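Long-range contacts in acid phosphatase (Mycobacterium tuberculosis, PDB 2A6P), which removes phosphate from a broad range of phosphorylated substrates, sugar phosphates among them, and can serve as a fructose-1,6-bisphosphatase in gluconeogenesis: residues A89-E97 / W111-E122; V127-V135 / F155-W163. One frame throughout, in Å; residues are numbered along the deposited sequence.

In the fold
Interaction 2 is the more buried of the two: helices 124-141 and 153-163 cross about 9 Å from the centre of the chain, centre to centre, joined by alanines and valines packed round F155 and the chain of R162, with a D132-R162 salt bridge. Interaction 1 lies farther out, about 15 Å from that centre, where two pieces of largely irregular chain depend on backbone hydrogen bonds, glycines and aromatic rings; three of its touching residues are exposed and half are buried. Yet the contacts touch. R130 of helix 124-141 forms a salt bridge with E122 of interaction 1, and W91 packs on V127. E90 and F155, one from each contact, meet beside the probable catalytic centre.

Interaction 1: residues A89-E97 / W111-E122; sequences AEWDYGSYE and WLVWTHGCPAGE
Backbone hydrogen bonds pair D92 with E122 and S95 with P119. E122 N donates to D92 O, and the E122 carboxylate returns the grip: OE2 takes D92 N at 2.9 Å through its anti lone pair, while its other oxygen, OE1, is held by R130. P119 O is bound twice by S95, almost head-on by the backbone N and from above the carbonyl plane by OG at 2.6 Å. D92 OD1 accepts from G94 N in an Asx turn. G94 and G121 bring their CA atoms to 3.8 Å, a spacing at which a CB on either would collide with the facing chain.

With CG anti to the backbone N (chi1 -162°), W91 puts NE1 2.9 Å from E122 O. That oxygen lies in the indole plane, but NE1 stands well above the carbonyl plane; C118 N comes from the carbonyl's other face. V113 CG2 covers one face of the indole, whose six-membered ring turns an edge to the face of W114, planes at 88°. Y96 similarly points its edge at W111, whose NE1 is held by G117 O, and takes P119 CD over a face, 3.5 Å from the ring centroid. C118 SG lies 3.5 Å from Y93 CD2, at the ring edge.

The loop 89-97 thus runs from the active site, where E90, probably the proton donor or acceptor, lies beside H152, out to the type II beta turn 118-121, with helix 101-105 against Y96 and W111, helix 124-141 against W91, and helix 153-163 against V113 and W114.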
loop_
_atom_site.group_PDB
_atom_site.type_symbol
_atom_site.label_atom_id
_atom_site.label_comp_id
_atom_site.label_asym_id
_atom_site.label_seq_id
_atom_site.Cartn_x
_atom_site.Cartn_y
_atom_site.Cartn_z
ATOM N N ALA A 89 -13.662 16.218 -2.141
ATOM C CA ALA A 89 -12.928 17.170 -2.970
ATOM C C ALA A 89 -11.435 17.165 -2.643
ATOM O O ALA A 89 -11.031 16.806 -1.535
ATOM C CB ALA A 89 -13.508 18.575 -2.786
ATOM N N GLU A 90 -10.604 17.545 -3.609
ATOM C CA GLU A 90 -9.170 17.565 -3.351
ATOM C C GLU A 90 -8.839 18.622 -2.312
ATOM O O GLU A 90 -9.671 19.467 -1.985
ATOM C CB GLU A 90 -8.387 17.858 -4.637
ATOM C CG GLU A 90 -6.868 17.905 -4.453
ATOM C CD GLU A 90 -6.309 16.643 -3.804
ATOM O OE1 GLU A 90 -6.595 16.379 -2.613
ATOM O OE2 GLU A 90 -5.583 15.907 -4.501
ATOM N N TRP A 91 -7.623 18.553 -1.787
ATOM C CA TRP A 91 -7.139 19.512 -0.807
ATOM C C TRP A 91 -7.260 20.891 -1.454
ATOM O O TRP A 91 -6.839 21.066 -2.587
ATOM C CB TRP A 91 -5.658 19.224 -0.510
ATOM C CG TRP A 91 -5.120 19.826 0.752
ATOM C CD1 TRP A 91 -5.207 21.130 1.148
ATOM C CD2 TRP A 91 -4.383 19.140 1.782
ATOM N NE1 TRP A 91 -4.575 21.298 2.357
ATOM C CE2 TRP A 91 -4.060 20.097 2.771
ATOM C CE3 TRP A 91 -3.965 17.810 1.964
ATOM C CZ2 TRP A 91 -3.337 19.767 3.931
ATOM C CZ3 TRP A 91 -3.243 17.479 3.122
ATOM C CH2 TRP A 91 -2.940 18.457 4.088
ATOM N N ASP A 92 -7.853 21.857 -0.755
ATOM C CA ASP A 92 -7.973 23.223 -1.283
ATOM C C ASP A 92 -6.584 23.849 -1.233
ATOM O O ASP A 92 -6.079 24.144 -0.152
ATOM C CB ASP A 92 -8.926 24.047 -0.427
ATOM C CG ASP A 92 -9.030 25.490 -0.894
ATOM O OD1 ASP A 92 -8.344 25.861 -1.875
ATOM O OD2 ASP A 92 -9.795 26.252 -0.271
ATOM N N TYR A 93 -5.966 24.059 -2.392
ATOM C CA TYR A 93 -4.612 24.606 -2.438
ATOM C C TYR A 93 -4.464 26.110 -2.300
ATOM O O TYR A 93 -3.347 26.616 -2.283
ATOM C CB TYR A 93 -3.908 24.141 -3.715
ATOM C CG TYR A 93 -3.777 22.631 -3.799
ATOM C CD1 TYR A 93 -4.511 21.897 -4.732
ATOM C CD2 TYR A 93 -2.921 21.938 -2.934
ATOM C CE1 TYR A 93 -4.398 20.505 -4.812
ATOM C CE2 TYR A 93 -2.799 20.548 -2.997
ATOM C CZ TYR A 93 -3.541 19.837 -3.938
ATOM O OH TYR A 93 -3.419 18.467 -3.991
ATOM N N GLY A 94 -5.576 26.823 -2.192
ATOM C CA GLY A 94 -5.498 28.268 -2.049
ATOM C C GLY A 94 -4.479 28.947 -2.955
ATOM O O GLY A 94 -4.523 28.802 -4.173
ATOM N N SER A 95 -3.542 29.670 -2.356
ATOM C CA SER A 95 -2.526 30.405 -3.107
ATOM C C SER A 95 -1.647 29.536 -4.007
ATOM O O SER A 95 -1.138 30.004 -5.027
ATOM C CB SER A 95 -1.615 31.172 -2.136
ATOM O OG SER A 95 -2.356 31.912 -1.177
ATOM N N TYR A 96 -1.462 28.276 -3.625
ATOM C CA TYR A 96 -0.611 27.365 -4.380
ATOM C C TYR A 96 -1.271 26.690 -5.586
ATOM O O TYR A 96 -0.618 25.979 -6.353
ATOM C CB TYR A 96 -0.044 26.313 -3.426
ATOM C CG TYR A 96 0.928 26.861 -2.397
ATOM C CD1 TYR A 96 1.393 26.056 -1.358
ATOM C CD2 TYR A 96 1.404 28.171 -2.474
ATOM C CE1 TYR A 96 2.301 26.531 -0.422
ATOM C CE2 TYR A 96 2.322 28.663 -1.532
ATOM C CZ TYR A 96 2.765 27.833 -0.510
ATOM O OH TYR A 96 3.670 28.298 0.425
ATOM N N GLU A 97 -2.562 26.909 -5.758
ATOM C CA GLU A 97 -3.272 26.334 -6.892
ATOM C C GLU A 97 -2.453 26.555 -8.171
ATOM O O GLU A 97 -2.014 27.665 -8.457
ATOM C CB GLU A 97 -4.637 27.014 -7.033
ATOM C CG GLU A 97 -5.516 26.498 -8.164
ATOM C CD GLU A 97 -6.148 25.165 -7.837
ATOM O OE1 GLU A 97 -6.235 24.846 -6.632
ATOM O OE2 GLU A 97 -6.569 24.447 -8.774
ATOM N N TRP A 111 8.632 22.515 2.173
ATOM C CA TRP A 111 7.195 22.273 2.027
ATOM C C TRP A 111 6.722 20.876 1.610
ATOM O O TRP A 111 7.278 20.244 0.707
ATOM C CB TRP A 111 6.592 23.271 1.040
ATOM C CG TRP A 111 5.091 23.159 0.917
ATOM C CD1 TRP A 111 4.149 23.774 1.704
ATOM C CD2 TRP A 111 4.365 22.380 -0.041
ATOM N NE1 TRP A 111 2.880 23.424 1.288
ATOM C CE2 TRP A 111 2.987 22.568 0.222
ATOM C CE3 TRP A 111 4.746 21.537 -1.095
ATOM C CZ2 TRP A 111 1.987 21.944 -0.536
ATOM C CZ3 TRP A 111 3.752 20.918 -1.848
ATOM C CH2 TRP A 111 2.387 21.126 -1.564
ATOM N N LEU A 112 5.676 20.419 2.295
ATOM C CA LEU A 112 4.987 19.159 2.019
ATOM C C LEU A 112 3.579 19.553 2.416
ATOM O O LEU A 112 3.383 20.150 3.473
ATOM C CB LEU A 112 5.442 18.012 2.920
ATOM C CG LEU A 112 6.687 17.192 2.578
ATOM C CD1 LEU A 112 6.858 16.124 3.655
ATOM C CD2 LEU A 112 6.572 16.547 1.187
ATOM N N VAL A 113 2.599 19.251 1.578
ATOM C CA VAL A 113 1.241 19.631 1.916
ATOM C C VAL A 113 0.853 19.016 3.256
ATOM O O VAL A 113 0.125 19.620 4.043
ATOM C CB VAL A 113 0.249 19.190 0.807
ATOM C CG1 VAL A 113 0.254 17.671 0.658
ATOM C CG2 VAL A 113 -1.150 19.712 1.126
ATOM N N TRP A 114 1.385 17.825 3.515
ATOM C CA TRP A 114 1.100 17.056 4.730
ATOM C C TRP A 114 1.478 17.692 6.060
ATOM O O TRP A 114 0.850 17.413 7.089
ATOM C CB TRP A 114 1.776 15.686 4.636
ATOM C CG TRP A 114 1.426 15.021 3.379
ATOM C CD1 TRP A 114 2.194 14.927 2.252
ATOM C CD2 TRP A 114 0.155 14.453 3.058
ATOM N NE1 TRP A 114 1.468 14.336 1.241
ATOM C CE2 TRP A 114 0.213 14.036 1.709
ATOM C CE3 TRP A 114 -1.031 14.256 3.781
ATOM C CZ2 TRP A 114 -0.877 13.438 1.064
ATOM C CZ3 TRP A 114 -2.114 13.659 3.140
ATOM C CH2 TRP A 114 -2.029 13.259 1.792
ATOM N N THR A 115 2.507 18.533 6.043
ATOM C CA THR A 115 2.970 19.187 7.256
ATOM C C THR A 115 2.701 20.703 7.267
ATOM O O THR A 115 2.497 21.297 8.333
ATOM C CB THR A 115 4.475 18.937 7.437
ATOM O OG1 THR A 115 5.167 19.349 6.250
ATOM C CG2 THR A 115 4.742 17.456 7.676
ATOM N N HIS A 116 2.682 21.325 6.088
ATOM C CA HIS A 116 2.466 22.769 6.011
ATOM C C HIS A 116 1.051 23.231 5.679
ATOM O O HIS A 116 0.545 24.192 6.266
ATOM C CB HIS A 116 3.408 23.392 4.981
ATOM C CG HIS A 116 4.856 23.103 5.220
ATOM N ND1 HIS A 116 5.851 24.001 4.902
ATOM C CD2 HIS A 116 5.479 22.014 5.726
ATOM C CE1 HIS A 116 7.026 23.480 5.207
ATOM N NE2 HIS A 116 6.828 22.274 5.709
ATOM N N GLY A 117 0.408 22.559 4.733
ATOM C CA GLY A 117 -0.919 22.991 4.345
ATOM C C GLY A 117 -0.748 24.037 3.250
ATOM O O GLY A 117 0.361 24.217 2.724
ATOM N N CYS A 118 -1.823 24.746 2.912
ATOM C CA CYS A 118 -1.755 25.743 1.851
ATOM C C CYS A 118 -2.268 27.114 2.280
ATOM O O CYS A 118 -3.337 27.230 2.878
ATOM C CB CYS A 118 -2.557 25.260 0.640
ATOM S SG CYS A 118 -2.117 23.599 0.073
ATOM N N PRO A 119 -1.506 28.177 1.973
ATOM C CA PRO A 119 -1.920 29.533 2.340
ATOM C C PRO A 119 -3.159 29.980 1.554
ATOM O O PRO A 119 -3.174 29.939 0.314
ATOM C CB PRO A 119 -0.677 30.364 2.036
ATOM C CG PRO A 119 -0.028 29.614 0.913
ATOM C CD PRO A 119 -0.172 28.184 1.340
ATOM N N ALA A 120 -4.197 30.388 2.291
ATOM C CA ALA A 120 -5.467 30.832 1.715
ATOM C C ALA A 120 -6.307 29.638 1.268
ATOM O O ALA A 120 -7.251 29.797 0.489
ATOM C CB ALA A 120 -5.223 31.776 0.525
ATOM N N GLY A 121 -5.945 28.450 1.754
ATOM C CA GLY A 121 -6.660 27.230 1.420
ATOM C C GLY A 121 -6.894 26.393 2.669
ATOM O O GLY A 121 -7.068 26.947 3.755
ATOM N N GLU A 122 -6.898 25.067 2.532
ATOM C CA GLU A 122 -7.119 24.194 3.684
ATOM C C GLU A 122 -5.856 23.916 4.477
ATOM O O GLU A 122 -4.777 23.726 3.913
ATOM C CB GLU A 122 -7.725 22.848 3.263
ATOM C CG GLU A 122 -9.171 22.915 2.832
ATOM C CD GLU A 122 -9.751 21.550 2.533
ATOM O OE1 GLU A 122 -10.345 20.942 3.447
ATOM O OE2 GLU A 122 -9.604 21.080 1.389
#

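Interaction 2: residues V127-V135 / F155-W163; sequences VNDRADSAV and FSRAVITRW
D132 and R162 form a salt bridge between the two helices. R162 NE donates to D132 OD1 at 2.7 Å with an N-H...O angle of 164°; the oxygen lies in the guanidinium plane and is met on its syn side, though tilted out of the carboxylate plane. NH2 adds only weak bonds to both carboxylate oxygens, the two flat groups being turned 67° apart. Bends at chi2 and chi3 curl the arginine back over helix 127-135, where its CG lies 3.6 Å from A131 CB and its chain fills a hole among N128, A131, D132 and V135.

F155 CD1 and CE1 lie over one face of the R130 guanidinium, the planes inclined, with NH2 3.8 Å from CD1. R130 NH1 forms a salt bridge with E122 OE1, and NH2 also binds A89 O. The phenyl ring enters helix 127-135 edge first as a knob among V127, R130, A131 and A134. A131 is the reciprocal knob, its CB 4.0 Å from A158 CB; such small side chains are consistent with the axis separation of 8.6 Å. Farther along, V135 sets CG2 against V159 O and CG1, and its own CG1 against W163 CE3 at 3.9 Å.

V159 also packs on strand 13-17 and A134 on strand 147-151. This is knobs-into-holes packing of helices crossing at -70°, in the layer of helices against the central sheet of the alpha/beta histidine phosphatase fold, and F155 N binds E90, the probable proton donor or acceptor.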
loop_
_atom_site.group_PDB
_atom_site.type_symbol
_atom_site.label_atom_id
_atom_site.label_comp_id
_atom_site.label_asym_id
_atom_site.label_seq_id
_atom_site.Cartn_x
_atom_site.Cartn_y
_atom_site.Cartn_z
ATOM N N VAL A 127 -8.188 19.268 6.780
ATOM C CA VAL A 127 -8.266 18.074 5.955
ATOM C C VAL A 127 -8.300 16.845 6.845
ATOM O O VAL A 127 -8.927 15.845 6.497
ATOM C CB VAL A 127 -7.101 17.994 4.963
ATOM C CG1 VAL A 127 -7.226 16.724 4.118
ATOM C CG2 VAL A 127 -7.121 19.220 4.053
ATOM N N ASN A 128 -7.645 16.927 7.999
ATOM C CA ASN A 128 -7.635 15.825 8.964
ATOM C C ASN A 128 -9.073 15.502 9.364
ATOM O O ASN A 128 -9.472 14.339 9.409
ATOM C CB ASN A 128 -6.844 16.231 10.211
ATOM C CG ASN A 128 -6.861 15.166 11.293
ATOM O OD1 ASN A 128 -7.895 14.891 11.899
ATOM N ND2 ASN A 128 -5.710 14.559 11.536
ATOM N N ASP A 129 -9.844 16.553 9.648
ATOM C CA ASP A 129 -11.244 16.412 10.043
ATOM C C ASP A 129 -12.119 15.970 8.885
ATOM O O ASP A 129 -13.032 15.171 9.067
ATOM C CB ASP A 129 -11.791 17.729 10.584
ATOM C CG ASP A 129 -10.923 18.311 11.656
ATOM O OD1 ASP A 129 -10.452 17.542 12.521
ATOM O OD2 ASP A 129 -10.714 19.542 11.637
ATOM N N ARG A 130 -11.852 16.496 7.693
ATOM C CA ARG A 130 -12.638 16.102 6.530
ATOM C C ARG A 130 -12.391 14.615 6.245
ATOM O O ARG A 130 -13.323 13.854 5.922
ATOM C CB ARG A 130 -12.266 16.953 5.311
ATOM C CG ARG A 130 -13.339 16.929 4.255
ATOM C CD ARG A 130 -13.415 18.223 3.453
ATOM N NE ARG A 130 -12.692 18.133 2.190
ATOM C CZ ARG A 130 -11.378 18.244 2.081
ATOM N NH1 ARG A 130 -10.655 18.460 3.168
ATOM N NH2 ARG A 130 -10.791 18.114 0.902
ATOM N N ALA A 131 -11.129 14.212 6.381
ATOM C CA ALA A 131 -10.733 12.826 6.166
ATOM C C ALA A 131 -11.438 11.910 7.162
ATOM O O ALA A 131 -11.962 10.862 6.784
ATOM C CB ALA A 131 -9.227 12.690 6.306
ATOM N N ASP A 132 -11.454 12.296 8.432
ATOM C CA ASP A 132 -12.116 11.474 9.443
ATOM C C ASP A 132 -13.617 11.351 9.182
ATOM O O ASP A 132 -14.193 10.274 9.356
ATOM C CB ASP A 132 -11.873 12.030 10.852
ATOM C CG ASP A 132 -10.434 11.821 11.325
ATOM O OD1 ASP A 132 -9.873 10.735 11.050
ATOM O OD2 ASP A 132 -9.866 12.732 11.977
ATOM N N SER A 133 -14.253 12.442 8.766
ATOM C CA SER A 133 -15.685 12.386 8.480
ATOM C C SER A 133 -15.923 11.378 7.350
ATOM O O SER A 133 -16.897 10.611 7.377
ATOM C CB SER A 133 -16.223 13.771 8.065
ATOM O OG SER A 133 -16.123 14.728 9.117
ATOM N N ALA A 134 -15.022 11.380 6.364
ATOM C CA ALA A 134 -15.122 10.471 5.225
ATOM C C ALA A 134 -15.013 9.019 5.688
ATOM O O ALA A 134 -15.760 8.160 5.225
ATOM C CB ALA A 134 -14.026 10.782 4.192
ATOM N N VAL A 135 -14.081 8.751 6.596
ATOM C CA VAL A 135 -13.914 7.403 7.130
ATOM C C VAL A 135 -15.190 7.000 7.899
ATOM O O VAL A 135 -15.659 5.858 7.802
ATOM C CB VAL A 135 -12.699 7.333 8.077
ATOM C CG1 VAL A 135 -12.685 5.993 8.819
ATOM C CG2 VAL A 135 -11.411 7.513 7.275
ATOM N N PHE A 155 -6.283 13.848 -1.097
ATOM C CA PHE A 155 -7.389 13.491 -0.214
ATOM C C PHE A 155 -7.536 11.977 -0.034
ATOM O O PHE A 155 -7.771 11.510 1.071
ATOM C CB PHE A 155 -8.724 14.077 -0.681
ATOM C CG PHE A 155 -9.828 13.906 0.340
ATOM C CD1 PHE A 155 -9.764 14.567 1.565
ATOM C CD2 PHE A 155 -10.879 13.007 0.121
ATOM C CE1 PHE A 155 -10.731 14.329 2.564
ATOM C CE2 PHE A 155 -11.849 12.766 1.117
ATOM C CZ PHE A 155 -11.773 13.424 2.334
ATOM N N SER A 156 -7.406 11.211 -1.116
ATOM C CA SER A 156 -7.501 9.753 -1.009
ATOM C C SER A 156 -6.444 9.259 -0.014
ATOM O O SER A 156 -6.709 8.394 0.815
ATOM C CB SER A 156 -7.280 9.090 -2.372
ATOM O OG SER A 156 -8.350 9.364 -3.266
ATOM N N ARG A 157 -5.238 9.804 -0.112
ATOM C CA ARG A 157 -4.162 9.432 0.794
ATOM C C ARG A 157 -4.519 9.831 2.213
ATOM O O ARG A 157 -4.127 9.162 3.170
ATOM C CB ARG A 157 -2.877 10.161 0.450
ATOM C CG ARG A 157 -2.215 9.822 -0.852
ATOM C CD ARG A 157 -0.847 10.461 -0.746
ATOM N NE ARG A 157 -0.276 10.822 -2.020
ATOM C CZ ARG A 157 0.937 11.338 -2.152
ATOM N NH1 ARG A 157 1.688 11.536 -1.074
ATOM N NH2 ARG A 157 1.379 11.666 -3.355
ATOM N N ALA A 158 -5.229 10.950 2.337
ATOM C CA ALA A 158 -5.649 11.454 3.636
ATOM C C ALA A 158 -6.592 10.432 4.238
ATOM O O ALA A 158 -6.465 10.064 5.408
ATOM C CB ALA A 158 -6.368 12.798 3.483
ATOM N N VAL A 159 -7.558 9.991 3.440
ATOM C CA VAL A 159 -8.511 8.999 3.921
ATOM C C VAL A 159 -7.793 7.721 4.343
ATOM O O VAL A 159 -8.059 7.178 5.410
ATOM C CB VAL A 159 -9.551 8.664 2.852
ATOM C CG1 VAL A 159 -10.437 7.509 3.324
ATOM C CG2 VAL A 159 -10.396 9.913 2.568
ATOM N N ILE A 160 -6.868 7.255 3.512
ATOM C CA ILE A 160 -6.102 6.040 3.819
ATOM C C ILE A 160 -5.296 6.199 5.104
ATOM O O ILE A 160 -5.312 5.315 5.968
ATOM C CB ILE A 160 -5.139 5.690 2.667
ATOM C CG1 ILE A 160 -5.944 5.287 1.426
ATOM C CG2 ILE A 160 -4.186 4.584 3.092
ATOM C CD1 ILE A 160 -5.096 5.097 0.209
ATOM N N THR A 161 -4.584 7.322 5.219
ATOM C CA THR A 161 -3.773 7.592 6.403
ATOM C C THR A 161 -4.625 7.557 7.665
ATOM O O THR A 161 -4.189 7.066 8.699
ATOM C CB THR A 161 -3.088 8.968 6.311
ATOM O OG1 THR A 161 -2.238 9.001 5.159
ATOM C CG2 THR A 161 -2.246 9.232 7.544
ATOM N N ARG A 162 -5.844 8.083 7.572
ATOM C CA ARG A 162 -6.751 8.113 8.712
ATOM C C ARG A 162 -7.391 6.754 8.946
ATOM O O ARG A 162 -7.667 6.379 10.091
ATOM C CB ARG A 162 -7.823 9.186 8.501
ATOM C CG ARG A 162 -7.242 10.599 8.388
ATOM C CD ARG A 162 -6.386 10.926 9.605
ATOM N NE ARG A 162 -7.180 10.915 10.831
ATOM C CZ ARG A 162 -6.665 10.908 12.055
ATOM N NH1 ARG A 162 -5.347 10.902 12.225
ATOM N NH2 ARG A 162 -7.470 10.918 13.108
ATOM N N TRP A 163 -7.635 6.017 7.867
ATOM C CA TRP A 163 -8.214 4.687 8.005
ATOM C C TRP A 163 -7.302 3.863 8.910
ATOM O O TRP A 163 -7.775 3.148 9.800
ATOM C CB TRP A 163 -8.343 3.987 6.645
ATOM C CG TRP A 163 -8.858 2.584 6.769
ATOM C CD1 TRP A 163 -8.116 1.440 6.836
ATOM C CD2 TRP A 163 -10.232 2.179 6.898
ATOM N NE1 TRP A 163 -8.938 0.344 6.998
ATOM C CE2 TRP A 163 -10.240 0.769 7.041
ATOM C CE3 TRP A 163 -11.456 2.870 6.911
ATOM C CZ2 TRP A 163 -11.425 0.037 7.189
ATOM C CZ3 TRP A 163 -12.636 2.141 7.060
ATOM C CH2 TRP A 163 -12.608 0.734 7.198
#